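Local coordinates for protein nidogen (Mus musculus, PDB 1NPE) that probably helps hold basement membranes together by binding laminin through its six-bladed YWTD beta-propeller domain, at residues L136-W141 and K147-H152. Sequence-based numbering, arbitrary orientation.
Sequences LYWTDW and KIETSH
With chi1 at 67°, the CG of Trp138 sits between its own backbone N and carbonyl carbon, which lays the indole across the neighbouring strand against Glu149. Glu149 turns its CG the other way, anti to its carbonyl carbon (chi1 -64°), and runs on extended past the ring. Its CB rests over one indole face, a CH-pi contact 3.8 Å from the centroid of the five-membered ring, while Trp138 NE1 gives a weak, bent bond (130° at the hydrogen) to Glu149 OE2. A long acidic chain suits this place: its CB methylene covers part of an aromatic face, the chain carries the carboxylate on to NE1, and that buried group is paired with Arg158 and with Lys147 NZ, 3.3 Å from Glu149 OE2; Lys147 NZ also hydrogen-bonds to Gly120 O. At the indole edge, in plane, lies Ser151 OG, 3.6 Å from Trp138 CZ3, small enough to fit beside the ring.

Strands 135-140 and 147-152 form an antiparallel hairpin, the middle two strands of a four-stranded propeller blade, and Tyr137 to Asp140 spell the YWTD signature of the family. Asp140 and Lys147 lie side by side, Asp140 CB 4.0 Å from Lys147 CG, but the Asp140 carboxylate takes the amides of Val122 and Asn123, joining the hairpin to the loop before strand 124-130, and Asn142 N in the hairpin's own turn.

Across the other face, Thr150 OG1 donates to Leu136 O (2.9 Å), a carbonyl that also accepts from Ser151 N. Thr150 OG1 also lies 3.2 Å from Tyr137 CE2, oblique to the ring. Beta-branched Thr139 and Ile148 lie side by side there, Thr139 CG2 3.6 Å from Ile148 CD1, while Thr139 OG1 bonds to Pro169 O and Gly126 N.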
# COMPACT_ATOMS: atom_id res chain seq x y z
N LEU A 136 11.22 7.62 -13.92
CA LEU A 136 10.27 6.95 -13.04
C LEU A 136 10.95 6.76 -11.68
O LEU A 136 12.13 6.40 -11.62
CB LEU A 136 9.91 5.59 -13.63
CG LEU A 136 8.81 4.75 -12.97
CD1 LEU A 136 7.48 5.50 -12.97
CD2 LEU A 136 8.67 3.44 -13.71
N TYR A 137 10.20 6.98 -10.60
CA TYR A 137 10.72 6.83 -9.23
C TYR A 137 9.71 6.09 -8.35
O TYR A 137 8.50 6.32 -8.44
CB TYR A 137 10.98 8.21 -8.60
CG TYR A 137 11.85 9.15 -9.42
CD1 TYR A 137 11.27 10.07 -10.30
CD2 TYR A 137 13.24 9.14 -9.30
CE1 TYR A 137 12.06 10.96 -11.04
CE2 TYR A 137 14.03 10.02 -10.02
CZ TYR A 137 13.44 10.92 -10.89
OH TYR A 137 14.24 11.78 -11.63
N TRP A 138 10.20 5.23 -7.46
CA TRP A 138 9.29 4.51 -6.57
C TRP A 138 9.92 4.13 -5.24
O TRP A 138 11.15 4.16 -5.10
CB TRP A 138 8.73 3.26 -7.25
CG TRP A 138 9.75 2.18 -7.52
CD1 TRP A 138 10.07 1.13 -6.70
CD2 TRP A 138 10.51 2.00 -8.72
NE1 TRP A 138 10.98 0.31 -7.32
CE2 TRP A 138 11.26 0.82 -8.56
CE3 TRP A 138 10.62 2.72 -9.92
CZ2 TRP A 138 12.12 0.34 -9.56
CZ3 TRP A 138 11.47 2.25 -10.91
CH2 TRP A 138 12.21 1.06 -10.72
N THR A 139 9.07 3.79 -4.27
CA THR A 139 9.54 3.36 -2.96
C THR A 139 9.16 1.91 -2.77
O THR A 139 8.21 1.41 -3.39
CB THR A 139 8.90 4.16 -1.79
OG1 THR A 139 7.53 3.77 -1.63
CG2 THR A 139 8.98 5.65 -2.04
N ASP A 140 9.93 1.21 -1.94
CA ASP A 140 9.66 -0.18 -1.61
C ASP A 140 9.94 -0.21 -0.12
O ASP A 140 11.09 -0.13 0.31
CB ASP A 140 10.60 -1.13 -2.36
CG ASP A 140 10.27 -2.61 -2.12
OD1 ASP A 140 9.72 -2.97 -1.06
OD2 ASP A 140 10.57 -3.44 -3.00
N TRP A 141 8.88 -0.31 0.68
CA TRP A 141 9.07 -0.31 2.13
C TRP A 141 9.51 -1.62 2.76
O TRP A 141 9.37 -1.80 3.97
CB TRP A 141 7.86 0.31 2.85
CG TRP A 141 6.57 -0.37 2.60
CD1 TRP A 141 5.67 -0.08 1.62
CD2 TRP A 141 5.98 -1.40 3.40
NE1 TRP A 141 4.55 -0.87 1.75
CE2 TRP A 141 4.71 -1.68 2.84
CE3 TRP A 141 6.39 -2.11 4.53
CZ2 TRP A 141 3.85 -2.65 3.38
CZ3 TRP A 141 5.53 -3.08 5.08
CH2 TRP A 141 4.28 -3.34 4.50
N LYS A 147 13.93 0.85 0.12
CA LYS A 147 14.67 1.59 -0.89
C LYS A 147 13.85 2.55 -1.74
O LYS A 147 12.62 2.49 -1.77
CB LYS A 147 15.44 0.62 -1.80
CG LYS A 147 14.57 -0.46 -2.40
CD LYS A 147 15.38 -1.49 -3.18
CE LYS A 147 14.44 -2.50 -3.84
NZ LYS A 147 15.14 -3.46 -4.74
N ILE A 148 14.55 3.51 -2.33
CA ILE A 148 13.97 4.48 -3.24
C ILE A 148 14.68 4.13 -4.55
O ILE A 148 15.92 4.11 -4.60
CB ILE A 148 14.32 5.95 -2.86
CG1 ILE A 148 13.92 6.25 -1.41
CG2 ILE A 148 13.62 6.92 -3.80
CD1 ILE A 148 12.43 6.20 -1.16
N GLU A 149 13.93 3.79 -5.58
CA GLU A 149 14.55 3.44 -6.85
C GLU A 149 14.11 4.35 -7.98
O GLU A 149 13.08 5.03 -7.90
CB GLU A 149 14.21 2.00 -7.26
CG GLU A 149 14.73 0.90 -6.35
CD GLU A 149 14.64 -0.48 -6.99
OE1 GLU A 149 15.53 -0.83 -7.80
OE2 GLU A 149 13.67 -1.21 -6.70
N THR A 150 14.90 4.33 -9.04
CA THR A 150 14.58 5.11 -10.22
C THR A 150 14.91 4.30 -11.46
O THR A 150 15.67 3.33 -11.41
CB THR A 150 15.36 6.46 -10.27
OG1 THR A 150 14.86 7.24 -11.36
CG2 THR A 150 16.84 6.24 -10.51
N SER A 151 14.30 4.68 -12.57
CA SER A 151 14.55 4.04 -13.85
C SER A 151 13.98 4.96 -14.91
O SER A 151 13.29 5.93 -14.58
CB SER A 151 13.87 2.67 -13.93
OG SER A 151 12.49 2.80 -14.27
N HIS A 152 14.30 4.68 -16.16
CA HIS A 152 13.75 5.46 -17.25
C HIS A 152 12.29 4.98 -17.32
O HIS A 152 11.98 3.87 -16.89
CB HIS A 152 14.44 5.13 -18.59
CG HIS A 152 15.81 5.72 -18.75
ND1 HIS A 152 16.66 5.36 -19.78
CD2 HIS A 152 16.47 6.67 -18.04
CE1 HIS A 152 17.77 6.07 -19.71
NE2 HIS A 152 17.68 6.88 -18.67